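Local structure of peroxiredoxin PRX1, mitochondrial (Saccharomyces cerevisiae, 5YKJ) at residues A[12-16]-A[17-21]; A[78-81]-A[82-86]; A[192-195]-A[196-200]. The protein reduces hydroperoxides in yeast mitochondria as a 1-Cys peroxiredoxin, its oxidised thiol being resolved with the help of the glutathione and thioredoxin systems. All coordinates share one frame; numbering follows the deposited sequence.

Contact 1: A[12-16]-A[17-21]; sequences DADTT and VGKIN
A short antiparallel beta hairpin brings Ala13 against Ile20 and Asp12 against Asn21, its two arms joined by a type I turn from Thr15 to Gly18. Ala13 and Ile20 form the hydrogen-bonded pair: Ala13 N gives to Ile20 O at 3.1 Å, and Ile20 N returns a bond to Ala13 O at 3.0 Å. Asp12 and Asn21 form the neighbouring non-hydrogen-bonded pair, yet their side chains bond to each other. Asn21 ND2 reaches Asp12 OD1 at 3.0 Å, nearly within its own amide plane but from above the carboxylate plane, the two planes being turned 56° apart. At the turn, Gly18 N bonds back to Thr15 O at 3.0 Å, and the hydroxyl of Thr15 does double duty. With chi1 at 77°, OG1 sits between the backbone N and the carbonyl carbon and looks into the turn, where it donates to Gly18 O at 2.7 Å, on a lone pair in the carbonyl plane, and accepts from Val17 N at 3.0 Å. The same rotation leaves CG2 to pack against Ile20 CG1 at 3.8 Å, the two side chains crossing at about a right angle. A valine in place of Thr15 would probably leave Val17 N without its acceptor and loosen the turn's grip on Gly18 O. Gly18 has a positive phi, at which a CB would press on the preceding carbonyl oxygen. Further back, Lys19 runs alongside Asp14, Lys19 CE lying 3.1 Å from Asp14 OD1, although the charged ends stay beyond salt-bridge distance. Asn21 is also the N-cap of helix 22-26, its OD1 taking Asp24 N. The first arm lies beside strand 96-98, backbone bonds joining Asp14 with Gly98 and Thr16 with Ile96, while Thr16 also touches helix 73-87 at His76.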
# COMPACT_ATOMS: atom_id res chain seq x y z
N ASP A 12 -2.52 -6.27 -16.76
CA ASP A 12 -2.77 -7.68 -16.72
C ASP A 12 -1.44 -8.33 -16.36
O ASP A 12 -0.45 -7.92 -16.81
CB ASP A 12 -3.24 -8.24 -18.06
CG ASP A 12 -4.62 -7.76 -18.45
OD1 ASP A 12 -5.53 -7.83 -17.73
OD2 ASP A 12 -4.75 -7.29 -19.55
N ALA A 13 -1.48 -9.35 -15.54
CA ALA A 13 -0.26 -10.01 -15.15
C ALA A 13 -0.49 -11.44 -14.74
O ALA A 13 -1.54 -11.79 -14.39
CB ALA A 13 0.37 -9.29 -13.97
N ASP A 14 0.59 -12.19 -14.79
CA ASP A 14 0.66 -13.54 -14.29
C ASP A 14 1.08 -13.41 -12.82
O ASP A 14 1.92 -12.65 -12.49
CB ASP A 14 1.69 -14.34 -15.07
CG ASP A 14 1.56 -14.14 -16.54
OD1 ASP A 14 0.68 -14.78 -17.11
OD2 ASP A 14 2.28 -13.29 -17.13
N THR A 15 0.41 -14.17 -11.97
CA THR A 15 0.65 -14.13 -10.56
C THR A 15 0.51 -15.52 -9.94
O THR A 15 0.13 -16.45 -10.59
CB THR A 15 -0.35 -13.23 -9.81
OG1 THR A 15 -1.59 -13.89 -9.66
CG2 THR A 15 -0.61 -11.94 -10.56
N THR A 16 0.82 -15.56 -8.66
CA THR A 16 0.76 -16.76 -7.85
C THR A 16 -0.66 -17.24 -7.69
O THR A 16 -0.84 -18.32 -7.24
CB THR A 16 1.41 -16.60 -6.45
OG1 THR A 16 0.84 -15.48 -5.78
CG2 THR A 16 2.88 -16.48 -6.54
N VAL A 17 -1.64 -16.42 -8.02
CA VAL A 17 -3.06 -16.82 -7.99
C VAL A 17 -3.67 -16.98 -9.37
O VAL A 17 -4.84 -17.08 -9.48
CB VAL A 17 -4.00 -15.94 -7.15
CG1 VAL A 17 -3.44 -15.66 -5.80
CG2 VAL A 17 -4.49 -14.70 -7.86
N GLY A 18 -2.82 -16.99 -10.38
CA GLY A 18 -3.22 -17.07 -11.76
C GLY A 18 -3.22 -15.71 -12.43
O GLY A 18 -2.86 -14.74 -11.83
N LYS A 19 -3.61 -15.65 -13.68
CA LYS A 19 -3.67 -14.41 -14.36
C LYS A 19 -4.73 -13.48 -13.77
O LYS A 19 -5.79 -13.87 -13.50
CB LYS A 19 -3.93 -14.66 -15.84
CG LYS A 19 -2.80 -15.42 -16.48
CD LYS A 19 -2.91 -15.49 -17.98
CE LYS A 19 -1.67 -16.09 -18.65
NZ LYS A 19 -1.92 -16.22 -20.11
N ILE A 20 -4.36 -12.22 -13.61
CA ILE A 20 -5.25 -11.23 -13.10
C ILE A 20 -5.25 -9.97 -13.94
O ILE A 20 -4.40 -9.74 -14.71
CB ILE A 20 -4.95 -10.83 -11.65
CG1 ILE A 20 -3.72 -9.95 -11.56
CG2 ILE A 20 -4.84 -12.04 -10.78
CD1 ILE A 20 -3.57 -9.26 -10.22
N ASN A 21 -6.29 -9.18 -13.72
CA ASN A 21 -6.39 -7.85 -14.23
C ASN A 21 -6.37 -7.09 -12.88
O ASN A 21 -7.09 -7.41 -12.04
CB ASN A 21 -7.66 -7.60 -14.98
CG ASN A 21 -7.84 -6.14 -15.29
OD1 ASN A 21 -8.46 -5.43 -14.59
ND2 ASN A 21 -7.21 -5.73 -16.33

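Contact 2: A[78-81]-A[82-86]; sequences KWIQ and DIKEI
One face of the Trp79 indole is covered by the terminal methyl of Ile83, one helical turn further on: CD1 stands 3.6 Å from the centroid of the five-membered ring and only 6° off its normal, a CH-pi contact. Phe40 also meets the indole, ring planes inclined at about 50°, and NE1 is hydrogen-bonded to Thr45 OG1, which probably helps to hold the rotation of the ring. Trp79 CG is anti to the backbone N (chi1 -170°), which carries the indole along the helix side to where CD1 of Ile83 arrives. That methyl also lies 3.5 Å from Trp79 O, itself the acceptor of a bond from Ile83 N at 3.0 Å. This is an i to i+4 pairing inside helix 73-87, the helix of the beta-alpha-beta unit that links strands 63-69 and 96-98 of the thioredoxin-like fold, and Trp79 and Ile83 both press on Val48 of helix 46-53. On the outer side the contacts turn polar. Asp82 N makes a weak bond to Lys78 O, and a water lies within hydrogen-bonding distance of both that carbonyl (its O to Lys78 O 2.9 Å) and Asp82 OD1 (3.0 Å), bridging the turn. Lys84 lays its CG 3.4 Å from Ile80 O, whose carbonyl takes Lys84 N, while CG of Glu85 comes within 3.2 Å of Gln81 O.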
# COMPACT_ATOMS: atom_id res chain seq x y z
N LYS A 78 7.81 -20.98 -5.17
CA LYS A 78 8.79 -21.55 -4.27
C LYS A 78 9.07 -20.61 -3.09
O LYS A 78 9.20 -21.02 -2.00
CB LYS A 78 10.12 -21.82 -4.97
CG LYS A 78 10.06 -22.80 -6.12
CD LYS A 78 11.40 -22.87 -6.90
CE LYS A 78 11.95 -21.52 -7.43
NZ LYS A 78 12.54 -21.44 -8.83
N TRP A 79 9.14 -19.31 -3.39
CA TRP A 79 9.38 -18.30 -2.37
C TRP A 79 8.23 -18.32 -1.36
O TRP A 79 8.45 -18.27 -0.22
CB TRP A 79 9.52 -16.93 -3.04
CG TRP A 79 9.99 -15.81 -2.15
CD1 TRP A 79 10.79 -15.91 -1.09
CD2 TRP A 79 9.69 -14.43 -2.29
NE1 TRP A 79 11.00 -14.71 -0.53
CE2 TRP A 79 10.31 -13.78 -1.24
CE3 TRP A 79 8.91 -13.70 -3.15
CZ2 TRP A 79 10.22 -12.42 -1.05
CZ3 TRP A 79 8.83 -12.35 -2.97
CH2 TRP A 79 9.48 -11.73 -1.93
N ILE A 80 7.01 -18.43 -1.86
CA ILE A 80 5.87 -18.48 -0.94
C ILE A 80 5.93 -19.68 0.01
O ILE A 80 5.49 -19.59 1.06
CB ILE A 80 4.53 -18.39 -1.69
CG1 ILE A 80 4.23 -16.94 -2.02
CG2 ILE A 80 3.35 -18.96 -0.92
CD1 ILE A 80 3.00 -16.87 -2.87
N GLN A 81 6.47 -20.79 -0.47
CA GLN A 81 6.61 -21.95 0.39
C GLN A 81 7.56 -21.62 1.54
O GLN A 81 7.31 -21.99 2.64
CB GLN A 81 7.03 -23.20 -0.40
CG GLN A 81 6.03 -23.63 -1.44
CD GLN A 81 6.46 -24.79 -2.30
OE1 GLN A 81 7.15 -25.63 -1.88
NE2 GLN A 81 6.05 -24.80 -3.52
N ASP A 82 8.65 -20.93 1.25
CA ASP A 82 9.56 -20.55 2.30
C ASP A 82 8.89 -19.57 3.28
O ASP A 82 9.01 -19.68 4.44
CB ASP A 82 10.79 -19.88 1.69
CG ASP A 82 11.85 -20.84 1.25
OD1 ASP A 82 11.63 -22.02 1.29
OD2 ASP A 82 12.90 -20.32 0.92
N ILE A 83 8.17 -18.62 2.72
CA ILE A 83 7.47 -17.61 3.52
C ILE A 83 6.45 -18.27 4.47
O ILE A 83 6.36 -17.93 5.59
CB ILE A 83 6.80 -16.53 2.62
CG1 ILE A 83 7.82 -15.60 1.95
CG2 ILE A 83 5.78 -15.69 3.42
CD1 ILE A 83 7.45 -15.06 0.60
N LYS A 84 5.72 -19.26 3.98
CA LYS A 84 4.77 -19.96 4.81
C LYS A 84 5.50 -20.57 6.03
O LYS A 84 5.07 -20.44 7.14
CB LYS A 84 3.99 -21.04 4.00
CG LYS A 84 2.93 -20.48 3.06
CD LYS A 84 2.07 -21.53 2.37
CE LYS A 84 2.83 -22.62 1.64
NZ LYS A 84 1.87 -23.70 1.22
N GLU A 85 6.62 -21.20 5.75
CA GLU A 85 7.42 -21.80 6.81
C GLU A 85 7.97 -20.81 7.80
O GLU A 85 7.91 -21.04 8.97
CB GLU A 85 8.58 -22.63 6.23
CG GLU A 85 8.16 -23.66 5.21
CD GLU A 85 9.30 -24.24 4.38
OE1 GLU A 85 10.45 -24.09 4.80
OE2 GLU A 85 9.03 -24.89 3.35
N ILE A 86 8.53 -19.73 7.31
CA ILE A 86 9.09 -18.70 8.15
C ILE A 86 8.08 -17.94 8.97
O ILE A 86 8.27 -17.75 10.13
CB ILE A 86 9.93 -17.76 7.31
CG1 ILE A 86 11.10 -18.52 6.74
CG2 ILE A 86 10.38 -16.53 8.08
CD1 ILE A 86 11.73 -17.78 5.60
O HOH W 1 10.81 -23.29 -1.27

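Contact 3: A[192-195]-A[196-200]; sequences DEAK and AKFGQ
Phe198 and Ala194 make the close side of this helix end, one turn apart. Phe198 N donates to Ala194 O at 2.8 Å, coming in tilted 29° from the carbonyl plane. The phenyl group stands near that same oxygen: CD2 is 3.7 Å from Ala194 O, which lies near the ring plane, so the carbonyl faces the ring's edge and not its pi face. Phe198 CG is anti to its own carbonyl carbon (chi1 -54°), a setting that swings the ring back along the helix toward Ala194, whose methyl CB is 4.5 Å from CD2. CG of its neighbour Lys197 lies above one face of the ring, offset toward the rim. Beyond these segments, Ala194 touches Val189 and Phe201, and Phe198 touches Val171 and Ile185, which places both on the inward side of the helix.

Bonds from Ala196 N to Asp192 O at 3.1 Å and from Lys197 N to Glu193 O at 3.0 Å supply the helix's own framework. The loose side is formed by the exposed side chains of Asp192, Glu193 and Lys195. Glu193 uses OE2 to take Ser190 N just upstream. Lys195 is bent at chi3 and lies about 5 Å from a bound sodium ion; across the contact its CG comes no nearer than 4.1 Å, to Gly199 O.

At the end the helical pattern frays. Gly199 N bonds Lys195 O at 3.2 Å from above the carbonyl plane, and reaches weakly to Ala194 O. Gly199 is the first residue to leave helical angles, with phi 89°, where a side chain would collide with the carbonyl oxygen of Phe198. Such a glycine with positive phi is a common C-terminal helix stop; here it closes helix 191-198 in the C-terminal domain of a 1-Cys peroxiredoxin.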
# COMPACT_ATOMS: atom_id res chain seq x y z
N ASP A 192 -18.72 28.25 11.02
CA ASP A 192 -20.14 27.98 11.08
C ASP A 192 -20.45 26.60 10.53
O ASP A 192 -21.19 25.91 11.08
CB ASP A 192 -20.95 29.04 10.35
CG ASP A 192 -21.26 30.24 11.20
OD1 ASP A 192 -20.98 30.24 12.39
OD2 ASP A 192 -21.74 31.19 10.60
N GLU A 193 -19.85 26.25 9.42
CA GLU A 193 -20.00 24.93 8.79
C GLU A 193 -19.46 23.89 9.75
O GLU A 193 -20.01 22.85 9.87
CB GLU A 193 -19.29 24.86 7.43
CG GLU A 193 -19.98 25.46 6.21
CD GLU A 193 -19.10 25.61 4.96
OE1 GLU A 193 -19.66 25.71 3.85
OE2 GLU A 193 -17.87 25.63 5.03
N ALA A 194 -18.38 24.20 10.43
CA ALA A 194 -17.83 23.29 11.39
C ALA A 194 -18.76 23.05 12.59
O ALA A 194 -18.81 21.97 13.12
CB ALA A 194 -16.45 23.77 11.86
N LYS A 195 -19.43 24.11 13.02
CA LYS A 195 -20.33 23.96 14.12
C LYS A 195 -21.49 23.06 13.67
O LYS A 195 -21.96 22.31 14.39
CB LYS A 195 -20.89 25.31 14.59
CG LYS A 195 -19.92 26.11 15.43
CD LYS A 195 -20.54 27.15 16.35
CE LYS A 195 -21.63 27.88 15.64
NZ LYS A 195 -21.97 29.11 16.35
N ALA A 196 -21.91 23.21 12.45
CA ALA A 196 -23.01 22.39 11.94
C ALA A 196 -22.72 20.91 11.79
O ALA A 196 -23.54 20.06 12.01
CB ALA A 196 -23.45 22.93 10.60
N LYS A 197 -21.52 20.63 11.31
CA LYS A 197 -21.04 19.26 11.07
C LYS A 197 -20.40 18.53 12.24
O LYS A 197 -20.59 17.35 12.39
CB LYS A 197 -20.13 19.28 9.82
CG LYS A 197 -19.50 17.94 9.46
CD LYS A 197 -18.86 18.00 8.09
CE LYS A 197 -18.50 16.61 7.58
NZ LYS A 197 -17.95 16.67 6.21
N PHE A 198 -19.62 19.24 13.04
CA PHE A 198 -18.87 18.64 14.12
C PHE A 198 -19.25 19.01 15.53
O PHE A 198 -18.85 18.38 16.43
CB PHE A 198 -17.36 18.88 13.92
CG PHE A 198 -16.83 18.42 12.60
CD1 PHE A 198 -16.49 17.11 12.41
CD2 PHE A 198 -16.67 19.30 11.60
CE1 PHE A 198 -16.02 16.70 11.20
CE2 PHE A 198 -16.19 18.92 10.39
CZ PHE A 198 -15.85 17.60 10.20
N GLY A 199 -20.04 20.04 15.67
CA GLY A 199 -20.40 20.42 17.00
C GLY A 199 -19.49 21.41 17.72
O GLY A 199 -19.71 22.60 17.58
N GLN A 200 -18.57 20.89 18.52
CA GLN A 200 -17.64 21.66 19.30
C GLN A 200 -16.24 21.37 18.76
O GLN A 200 -16.00 20.30 18.31
CB GLN A 200 -17.66 21.23 20.75
CG GLN A 200 -18.86 21.68 21.58
CD GLN A 200 -18.81 21.18 23.00
OE1 GLN A 200 -17.75 20.78 23.45
NE2 GLN A 200 -19.96 21.16 23.71

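Overall arrangement
Contacts 1 and 2 belong to the AhpC/TSA, thioredoxin-like part of the chain and touch: Thr16 CG2 of the hairpin lies 3.7 Å from Ile80 CD1 of helix 73-87. Contact 3 stands apart in the C-terminal domain, across the chain's centre, its centre about 47 Å from that of contact 1 and about 52 Å from that of contact 2. Contact 2 is partly buried and rests on an aromatic face and a methyl group; the other two are surface contacts. Contact 1 adds side-chain hydrogen bonds to the backbone bonds of a hairpin and its turn, contact 3 rests chiefly on backbone bonds ending a helix, and each includes a glycine of positive phi.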